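Local coordinates for protein Phikz039 (Pseudomonas phage phikz, PDB 3ZBQ) that belongs to the tubulin/FtsZ superfamily as the phage tubulin-like protein PhuZ and is modelled with guanosine-5'-diphosphate in its pocket, at residues P161-Y166 and Q220-H225; A235-I240 and N281-E286; L245-D250 and G264-E269. One frame throughout, in Å; residues are numbered along the deposited sequence.

Contact 1: P161-Y166 and Q220-H225; sequences PMIINY and QTVQLH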
loop_
_atom_site.group_PDB
_atom_site.type_symbol
_atom_site.label_atom_id
_atom_site.label_comp_id
_atom_site.label_asym_id
_atom_site.label_seq_id
_atom_site.Cartn_x
_atom_site.Cartn_y
_atom_site.Cartn_z
ATOM N N PRO A 161 -3.631 -12.085 -7.287
ATOM C CA PRO A 161 -2.351 -11.395 -7.066
ATOM C C PRO A 161 -2.569 -10.025 -6.432
ATOM O O PRO A 161 -3.403 -9.236 -6.889
ATOM C CB PRO A 161 -1.784 -11.237 -8.486
ATOM C CG PRO A 161 -2.444 -12.342 -9.270
ATOM C CD PRO A 161 -3.835 -12.423 -8.708
ATOM N N MET A 162 -1.843 -9.749 -5.358
ATOM C CA MET A 162 -1.960 -8.458 -4.721
ATOM C C MET A 162 -1.053 -7.473 -5.441
ATOM O O MET A 162 0.153 -7.691 -5.550
ATOM C CB MET A 162 -1.582 -8.554 -3.236
ATOM C CG MET A 162 -1.786 -7.270 -2.528
ATOM S SD MET A 162 -1.678 -7.457 -0.755
ATOM C CE MET A 162 -1.850 -5.732 -0.335
ATOM N N ILE A 163 -1.644 -6.397 -5.950
ATOM C CA ILE A 163 -0.913 -5.414 -6.737
ATOM C C ILE A 163 -0.445 -4.290 -5.822
ATOM O O ILE A 163 -1.258 -3.622 -5.177
ATOM C CB ILE A 163 -1.813 -4.805 -7.839
ATOM C CG1 ILE A 163 -2.322 -5.888 -8.785
ATOM C CG2 ILE A 163 -1.078 -3.697 -8.595
ATOM C CD1 ILE A 163 -3.497 -5.436 -9.627
ATOM N N ILE A 164 0.867 -4.072 -5.774
ATOM C CA ILE A 164 1.402 -2.990 -4.963
ATOM C C ILE A 164 2.176 -1.979 -5.814
ATOM O O ILE A 164 2.982 -2.343 -6.688
ATOM C CB ILE A 164 2.275 -3.516 -3.788
ATOM C CG1 ILE A 164 3.578 -4.121 -4.307
ATOM C CG2 ILE A 164 1.509 -4.546 -2.967
ATOM C CD1 ILE A 164 4.618 -4.376 -3.201
ATOM N N ASN A 165 1.879 -0.706 -5.574
ATOM C CA ASN A 165 2.647 0.397 -6.126
ATOM C C ASN A 165 3.566 0.868 -5.003
ATOM O O ASN A 165 3.101 1.413 -3.996
ATOM C CB ASN A 165 1.699 1.499 -6.608
ATOM C CG ASN A 165 2.425 2.735 -7.074
ATOM O OD1 ASN A 165 2.444 3.751 -6.377
ATOM N ND2 ASN A 165 3.019 2.670 -8.262
ATOM N N TYR A 166 4.868 0.624 -5.163
ATOM C CA TYR A 166 5.813 0.715 -4.045
ATOM C C TYR A 166 6.648 1.993 -4.013
ATOM O O TYR A 166 7.214 2.420 -5.028
ATOM C CB TYR A 166 6.742 -0.509 -4.045
ATOM C CG TYR A 166 7.788 -0.443 -2.946
ATOM C CD1 TYR A 166 7.453 -0.727 -1.631
ATOM C CD2 TYR A 166 9.106 -0.088 -3.229
ATOM C CE1 TYR A 166 8.399 -0.667 -0.615
ATOM C CE2 TYR A 166 10.065 -0.023 -2.220
ATOM C CZ TYR A 166 9.706 -0.316 -0.923
ATOM O OH TYR A 166 10.648 -0.245 0.089
ATOM N N GLN A 220 0.683 -14.404 -6.824
ATOM C CA GLN A 220 1.649 -13.867 -5.869
ATOM C C GLN A 220 1.675 -12.346 -5.983
ATOM O O GLN A 220 1.002 -11.780 -6.841
ATOM C CB GLN A 220 3.043 -14.437 -6.164
ATOM C CG GLN A 220 3.613 -13.931 -7.468
ATOM C CD GLN A 220 4.979 -14.512 -7.798
ATOM O OE1 GLN A 220 5.491 -15.375 -7.090
ATOM N NE2 GLN A 220 5.568 -14.039 -8.893
ATOM N N THR A 221 2.447 -11.681 -5.127
ATOM C CA THR A 221 2.531 -10.222 -5.174
ATOM C C THR A 221 3.101 -9.771 -6.515
ATOM O O THR A 221 4.060 -10.364 -7.034
ATOM C CB THR A 221 3.410 -9.660 -4.046
ATOM O OG1 THR A 221 3.067 -10.300 -2.812
ATOM C CG2 THR A 221 3.189 -8.155 -3.893
ATOM N N VAL A 222 2.494 -8.739 -7.090
ATOM C CA VAL A 222 3.037 -8.130 -8.282
ATOM C C VAL A 222 3.186 -6.634 -8.068
ATOM O O VAL A 222 2.567 -6.056 -7.167
ATOM C CB VAL A 222 2.156 -8.433 -9.507
ATOM C CG1 VAL A 222 2.242 -9.915 -9.840
ATOM C CG2 VAL A 222 0.712 -8.019 -9.227
ATOM N N GLN A 223 4.043 -6.010 -8.865
ATOM C CA GLN A 223 4.314 -4.590 -8.680
ATOM C C GLN A 223 3.743 -3.728 -9.807
ATOM O O GLN A 223 3.867 -4.063 -10.992
ATOM C CB GLN A 223 5.822 -4.361 -8.526
ATOM C CG GLN A 223 6.199 -2.941 -8.182
ATOM C CD GLN A 223 7.583 -2.850 -7.584
ATOM O OE1 GLN A 223 8.188 -3.869 -7.243
ATOM N NE2 GLN A 223 8.098 -1.638 -7.464
ATOM N N LEU A 224 3.103 -2.623 -9.429
ATOM C CA LEU A 224 2.528 -1.691 -10.392
ATOM C C LEU A 224 3.432 -0.489 -10.576
ATOM O O LEU A 224 3.786 0.195 -9.606
ATOM C CB LEU A 224 1.148 -1.213 -9.936
ATOM C CG LEU A 224 0.604 -0.015 -10.706
ATOM C CD1 LEU A 224 0.270 -0.446 -12.146
ATOM C CD2 LEU A 224 -0.630 0.513 -10.010
ATOM N N HIS A 225 3.810 -0.249 -11.825
ATOM C CA HIS A 225 4.639 0.893 -12.177
ATOM C C HIS A 225 3.828 1.893 -12.995
ATOM O O HIS A 225 3.362 1.576 -14.097
ATOM C CB HIS A 225 5.857 0.437 -12.989
ATOM C CG HIS A 225 6.631 -0.677 -12.351
ATOM N ND1 HIS A 225 7.739 -0.453 -11.555
ATOM C CD2 HIS A 225 6.463 -2.019 -12.395
ATOM C CE1 HIS A 225 8.215 -1.613 -11.135
ATOM N NE2 HIS A 225 7.460 -2.579 -11.634
HETATM O O HOH W 1 5.934 0.451 -7.869
#
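Asn165 reaches across from its own strand to the backbone of Leu224, one residue past the bridge pairs Ile163-Val222 and Ile164-Gln223. Its CB passes 4.2 Å from Leu224 CD2. CG lies anti to the backbone N (chi1 175°), which carries the amide toward Leu224 O of the neighbouring strand; there Asn165 ND2 donates to Leu224 O at 2.9 Å from above the carbonyl plane, while OD1 turns to His167. The same Leu224 O accepts a water that is also held by Tyr166 N, so one buried carbonyl is gripped twice. An amide suits this place because it can donate and accept at once. Between the strands, Val222 N bonds Met162 O, Ile164 N bonds Val222 O, and Leu224 N bonds Ile164 O at 2.8 Å, all nearly straight at the hydrogen. Branched aliphatic residues fill the sheet faces: Ile163 CG1 meets Val222 CG2 at 3.7 Å, and Ile163 CG2 meets Leu224 CB at 3.6 Å. On the other face, Ile164 meets Thr221 CG2, and both residues touch Phe151 of helix 138-158. Adjacent parallel strands joined through helices 175-192 and 202-209 form a beta-alpha-beta crossover, here in the central sheet of the tubulin fold.

Contact 2: A235-I240 and N281-E286; sequences AILDPI and NGLSIE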
loop_
_atom_site.group_PDB
_atom_site.type_symbol
_atom_site.label_atom_id
_atom_site.label_comp_id
_atom_site.label_asym_id
_atom_site.label_seq_id
_atom_site.Cartn_x
_atom_site.Cartn_y
_atom_site.Cartn_z
ATOM N N ALA A 235 11.182 0.376 -19.933
ATOM C CA ALA A 235 12.240 -0.044 -19.016
ATOM C C ALA A 235 11.786 -1.115 -18.020
ATOM O O ALA A 235 12.613 -1.743 -17.355
ATOM C CB ALA A 235 12.803 1.161 -18.277
ATOM N N ILE A 236 10.477 -1.317 -17.904
ATOM C CA ILE A 236 9.972 -2.322 -16.969
ATOM C C ILE A 236 10.241 -3.738 -17.486
ATOM O O ILE A 236 9.793 -4.112 -18.584
ATOM C CB ILE A 236 8.472 -2.132 -16.666
ATOM C CG1 ILE A 236 8.189 -0.693 -16.233
ATOM C CG2 ILE A 236 8.003 -3.152 -15.616
ATOM C CD1 ILE A 236 8.950 -0.241 -14.990
ATOM N N LEU A 237 10.975 -4.512 -16.688
ATOM C CA LEU A 237 11.377 -5.875 -17.040
ATOM C C LEU A 237 10.237 -6.881 -16.918
ATOM O O LEU A 237 9.472 -6.845 -15.951
ATOM C CB LEU A 237 12.522 -6.345 -16.141
ATOM C CG LEU A 237 13.820 -5.546 -16.162
ATOM C CD1 LEU A 237 14.850 -6.181 -15.223
ATOM C CD2 LEU A 237 14.352 -5.448 -17.580
ATOM N N ASP A 238 10.160 -7.789 -17.893
ATOM C CA ASP A 238 9.175 -8.871 -17.892
ATOM C C ASP A 238 7.752 -8.411 -17.535
ATOM O O ASP A 238 7.152 -8.932 -16.588
ATOM C CB ASP A 238 9.618 -10.004 -16.956
ATOM C CG ASP A 238 10.931 -10.648 -17.390
ATOM O OD1 ASP A 238 11.416 -10.346 -18.501
ATOM O OD2 ASP A 238 11.475 -11.461 -16.617
ATOM N N PRO A 239 7.204 -7.442 -18.294
ATOM C CA PRO A 239 5.865 -6.967 -17.927
ATOM C C PRO A 239 4.805 -8.056 -18.098
ATOM O O PRO A 239 4.820 -8.798 -19.096
ATOM C CB PRO A 239 5.619 -5.816 -18.912
ATOM C CG PRO A 239 6.480 -6.139 -20.107
ATOM C CD PRO A 239 7.708 -6.804 -19.528
ATOM N N ILE A 240 3.888 -8.143 -17.137
ATOM C CA ILE A 240 2.801 -9.122 -17.195
ATOM C C ILE A 240 1.535 -8.537 -17.825
ATOM O O ILE A 240 0.956 -9.110 -18.753
ATOM C CB ILE A 240 2.471 -9.651 -15.786
ATOM C CG1 ILE A 240 3.687 -10.387 -15.203
ATOM C CG2 ILE A 240 1.224 -10.545 -15.815
ATOM C CD1 ILE A 240 3.625 -10.613 -13.679
ATOM N N ASN A 281 4.326 -5.934 -13.253
ATOM C CA ASN A 281 5.265 -7.048 -13.410
ATOM C C ASN A 281 5.465 -7.777 -12.082
ATOM O O ASN A 281 4.930 -7.361 -11.061
ATOM C CB ASN A 281 6.607 -6.585 -14.014
ATOM C CG ASN A 281 7.524 -5.900 -12.996
ATOM O OD1 ASN A 281 7.084 -5.456 -11.929
ATOM N ND2 ASN A 281 8.808 -5.792 -13.341
ATOM N N GLY A 282 6.219 -8.865 -12.091
ATOM C CA GLY A 282 6.433 -9.609 -10.866
ATOM C C GLY A 282 7.852 -9.482 -10.378
ATOM O O GLY A 282 8.117 -9.510 -9.165
ATOM N N LEU A 283 8.777 -9.321 -11.318
ATOM C CA LEU A 283 10.205 -9.378 -11.001
ATOM C C LEU A 283 10.653 -8.312 -10.005
ATOM O O LEU A 283 11.506 -8.564 -9.155
ATOM C CB LEU A 283 11.034 -9.254 -12.276
ATOM C CG LEU A 283 12.513 -9.603 -12.147
ATOM C CD1 LEU A 283 12.671 -11.044 -11.675
ATOM C CD2 LEU A 283 13.227 -9.386 -13.479
ATOM N N SER A 284 10.080 -7.119 -10.117
ATOM C CA SER A 284 10.534 -5.977 -9.338
ATOM C C SER A 284 10.339 -6.190 -7.840
ATOM O O SER A 284 11.031 -5.567 -7.029
ATOM C CB SER A 284 9.817 -4.705 -9.793
ATOM O OG SER A 284 10.209 -4.353 -11.109
ATOM N N ILE A 285 9.404 -7.068 -7.470
ATOM C CA ILE A 285 9.185 -7.397 -6.054
ATOM C C ILE A 285 10.468 -7.926 -5.399
ATOM O O ILE A 285 10.750 -7.645 -4.217
ATOM C CB ILE A 285 8.040 -8.429 -5.875
ATOM C CG1 ILE A 285 6.695 -7.814 -6.256
ATOM C CG2 ILE A 285 7.987 -8.965 -4.450
ATOM C CD1 ILE A 285 6.410 -6.499 -5.546
ATOM N N GLU A 286 11.253 -8.679 -6.162
ATOM C CA GLU A 286 12.538 -9.199 -5.675
ATOM C C GLU A 286 13.490 -8.094 -5.222
ATOM O O GLU A 286 14.253 -8.273 -4.256
ATOM C CB GLU A 286 13.206 -10.071 -6.754
ATOM C CG GLU A 286 14.684 -10.398 -6.521
ATOM C CD GLU A 286 14.940 -11.185 -5.244
ATOM O OE1 GLU A 286 14.005 -11.841 -4.730
ATOM O OE2 GLU A 286 16.092 -11.138 -4.748
HETATM O O HOH W 2 11.572 -3.344 -13.972
HETATM O O HOH W 3 7.733 -9.874 -14.182
#
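Asn281 carries the polar part of this contact by spending both N-H groups of its amide. ND2 donates to Leu237 O at 2.9 Å, almost straight (172°) and in the carbonyl plane. Its second bond runs to Ser284 OG at 3.0 Å, within its own segment. Both acceptors lie in the amide plane, and OD1 accepts from His225, so three partners fix the rotation of the group. With chi1 at 78°, CG sits between the backbone N and the carbonyl carbon, which directs the amide at the turn before strand 239-246. Asparagine suits a junction of this kind, where neighbouring backbones and side chains offer both donors and acceptors. Water adds a bridge: one molecule donates to Asp238 O at 2.6 Å and accepts from Gly282 N at 2.8 Å. Van der Waals contacts of aliphatic carbons accompany these bonds: Ile236 CG2 lies 3.6 Å from Asn281 ND2 of the amide, and Ile240 CD1 rests 3.5 Å from the backbone at Gly282 N. The apolar pair is formed by the exposed leucines, Leu237 CD1 and Leu283 CD2, which meet obliquely at 4.0 Å. The whole is a strand-to-helix junction of the tubulin-like C-terminal domain, where strand 275-281 leaves the sheet and helix 284-304 begins.

Contact 3: L245-D250 and G264-E269; sequences LYTDPD and GYADPE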
loop_
_atom_site.group_PDB
_atom_site.type_symbol
_atom_site.label_atom_id
_atom_site.label_comp_id
_atom_site.label_asym_id
_atom_site.label_seq_id
_atom_site.Cartn_x
_atom_site.Cartn_y
_atom_site.Cartn_z
ATOM N N LEU A 245 -3.093 4.610 -21.646
ATOM C CA LEU A 245 -3.966 5.687 -22.109
ATOM C C LEU A 245 -3.233 6.578 -23.101
ATOM O O LEU A 245 -2.100 6.976 -22.851
ATOM C CB LEU A 245 -4.430 6.539 -20.932
ATOM C CG LEU A 245 -5.393 5.868 -19.961
ATOM C CD1 LEU A 245 -5.721 6.797 -18.787
ATOM C CD2 LEU A 245 -6.658 5.498 -20.699
ATOM N N TYR A 246 -3.886 6.890 -24.220
ATOM C CA TYR A 246 -3.345 7.832 -25.198
ATOM C C TYR A 246 -4.363 8.941 -25.443
ATOM O O TYR A 246 -5.569 8.683 -25.458
ATOM C CB TYR A 246 -3.061 7.117 -26.522
ATOM C CG TYR A 246 -2.155 5.918 -26.387
ATOM C CD1 TYR A 246 -2.676 4.660 -26.080
ATOM C CD2 TYR A 246 -0.783 6.037 -26.566
ATOM C CE1 TYR A 246 -1.851 3.557 -25.951
ATOM C CE2 TYR A 246 0.050 4.942 -26.443
ATOM C CZ TYR A 246 -0.489 3.706 -26.132
ATOM O OH TYR A 246 0.339 2.617 -26.008
ATOM N N THR A 247 -3.894 10.175 -25.622
ATOM C CA THR A 247 -4.794 11.243 -26.050
ATOM C C THR A 247 -4.885 11.239 -27.570
ATOM O O THR A 247 -5.832 11.773 -28.145
ATOM C CB THR A 247 -4.356 12.621 -25.563
ATOM O OG1 THR A 247 -2.938 12.765 -25.728
ATOM C CG2 THR A 247 -4.735 12.813 -24.085
ATOM N N ASP A 248 -3.885 10.640 -28.212
ATOM C CA ASP A 248 -3.910 10.442 -29.664
ATOM C C ASP A 248 -3.949 8.948 -29.989
ATOM O O ASP A 248 -2.957 8.234 -29.793
ATOM C CB ASP A 248 -2.684 11.091 -30.308
ATOM C CG ASP A 248 -2.702 11.009 -31.834
ATOM O OD1 ASP A 248 -3.602 10.358 -32.414
ATOM O OD2 ASP A 248 -1.800 11.607 -32.449
ATOM N N PRO A 249 -5.099 8.472 -30.491
ATOM C CA PRO A 249 -5.331 7.053 -30.787
ATOM C C PRO A 249 -4.310 6.502 -31.770
ATOM O O PRO A 249 -3.998 5.306 -31.721
ATOM C CB PRO A 249 -6.723 7.054 -31.424
ATOM C CG PRO A 249 -7.399 8.251 -30.815
ATOM C CD PRO A 249 -6.310 9.284 -30.709
ATOM N N ASP A 250 -3.787 7.369 -32.634
ATOM C CA ASP A 250 -2.811 6.962 -33.638
ATOM C C ASP A 250 -1.497 6.529 -33.000
ATOM O O ASP A 250 -0.678 5.880 -33.652
ATOM C CB ASP A 250 -2.547 8.089 -34.647
ATOM C CG ASP A 250 -3.646 8.220 -35.692
ATOM O OD1 ASP A 250 -4.593 7.398 -35.700
ATOM O OD2 ASP A 250 -3.556 9.155 -36.521
ATOM N N GLY A 264 -6.919 2.684 -23.579
ATOM C CA GLY A 264 -8.045 3.605 -23.598
ATOM C C GLY A 264 -7.660 4.894 -24.295
ATOM O O GLY A 264 -6.482 5.262 -24.298
ATOM N N TYR A 265 -8.637 5.583 -24.879
ATOM C CA TYR A 265 -8.366 6.838 -25.568
ATOM C C TYR A 265 -8.943 8.003 -24.781
ATOM O O TYR A 265 -10.166 8.169 -24.703
ATOM C CB TYR A 265 -8.909 6.791 -27.001
ATOM C CG TYR A 265 -8.311 5.643 -27.781
ATOM C CD1 TYR A 265 -6.943 5.405 -27.748
ATOM C CD2 TYR A 265 -9.110 4.779 -28.517
ATOM C CE1 TYR A 265 -6.379 4.354 -28.436
ATOM C CE2 TYR A 265 -8.556 3.718 -29.213
ATOM C CZ TYR A 265 -7.187 3.516 -29.169
ATOM O OH TYR A 265 -6.616 2.472 -29.855
ATOM N N ALA A 266 -8.050 8.781 -24.168
ATOM C CA ALA A 266 -8.438 9.899 -23.319
ATOM C C ALA A 266 -8.727 11.135 -24.161
ATOM O O ALA A 266 -8.060 11.383 -25.164
ATOM C CB ALA A 266 -7.343 10.198 -22.306
ATOM N N ASP A 267 -9.722 11.904 -23.734
ATOM C CA ASP A 267 -10.133 13.128 -24.424
ATOM C C ASP A 267 -8.972 14.119 -24.544
ATOM O O ASP A 267 -8.552 14.705 -23.554
ATOM C CB ASP A 267 -11.299 13.752 -23.654
ATOM C CG ASP A 267 -11.820 15.029 -24.291
ATOM O OD1 ASP A 267 -11.480 15.306 -25.454
ATOM O OD2 ASP A 267 -12.585 15.752 -23.619
ATOM N N PRO A 268 -8.457 14.327 -25.768
ATOM C CA PRO A 268 -7.283 15.196 -25.935
ATOM C C PRO A 268 -7.615 16.658 -25.675
ATOM O O PRO A 268 -6.721 17.483 -25.474
ATOM C CB PRO A 268 -6.909 14.997 -27.413
ATOM C CG PRO A 268 -8.198 14.650 -28.074
ATOM C CD PRO A 268 -8.954 13.819 -27.062
ATOM N N GLU A 269 -8.903 16.972 -25.685
ATOM C CA GLU A 269 -9.370 18.318 -25.395
ATOM C C GLU A 269 -9.291 18.580 -23.895
ATOM O O GLU A 269 -9.023 19.698 -23.458
ATOM C CB GLU A 269 -10.815 18.436 -25.860
ATOM C CG GLU A 269 -11.388 19.825 -25.921
ATOM C CD GLU A 269 -12.760 19.825 -26.582
ATOM O OE1 GLU A 269 -12.826 19.922 -27.825
ATOM O OE2 GLU A 269 -13.767 19.698 -25.855
HETATM O O HOH W 4 -8.123 10.294 -27.680
#
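Pro249 sets its CB over the face of the Tyr265 ring in a CH-pi contact, 4.0 Å from the ring centroid and only 9° off its normal. The electron-rich ring suits the weakly polarised C-H groups of proline, and the rigid pyrrolidine needs little ordering to stay there. At the far end of the ring, Tyr265 OH bonds to Asp252 OD2, which fixes that end. Alongside, the two strands pair in parallel: Tyr246 N donates to Gly264 O at 3.1 Å, and Ala266 N donates to Tyr246 O at 2.8 Å. Gly264 has no side chain, and Leu245 uses the place, its CD2 coming 3.7 Å from Gly264 CA. These pairs belong to strands 239-246 and 260-265, the last two of the sheet in the tubulin-like C-terminal domain, parallel neighbours although only thirteen residues separate the two segments. Past the paired residues the chains leave the sheet but still touch. Thr247 CG2 lies 4.1 Å from Ala266 CB, while Pro268 CB packs 3.5 Å from Thr247 O; the Thr247 hydroxyl bonds to Phe273 O, so this residue serves apolar and polar neighbours together. A single water donates to both Thr247 O and Ala266 O, satisfying two acceptors that could not bond each other. Each chain then makes an Asx turn about an Asp-Pro pair: Asp248 OD1 accepts from Asp250 N, and Asp267 OD1 accepts from Glu269 N at 3.1 Å, in both cases from above the carboxylate plane. Proline, with no N-H of its own, fits the middle of such a turn.

All three contacts belong to one mixed sheet but differ in depth. Contact 1 is core, some 9 Å from the centre of the chain to its own centre, and relies on regular parallel backbone bonds and aliphatic packing. Contact 2 lies at the surface beside it, and the two touch: Asn281 O probably accepts from Gln223 N, tying strand 222-227 to the end of strand 275-281, just before helix 284-304. Contact 3, partly buried at the far edge of the sheet, shares strand 239-246 with contact 2, yet their centres are about 26 Å apart. Contact 3 repeats the parallel backbone bonding of contact 1, but beyond the strands it turns to proline-tyrosine packing, a shared water and Asx turns.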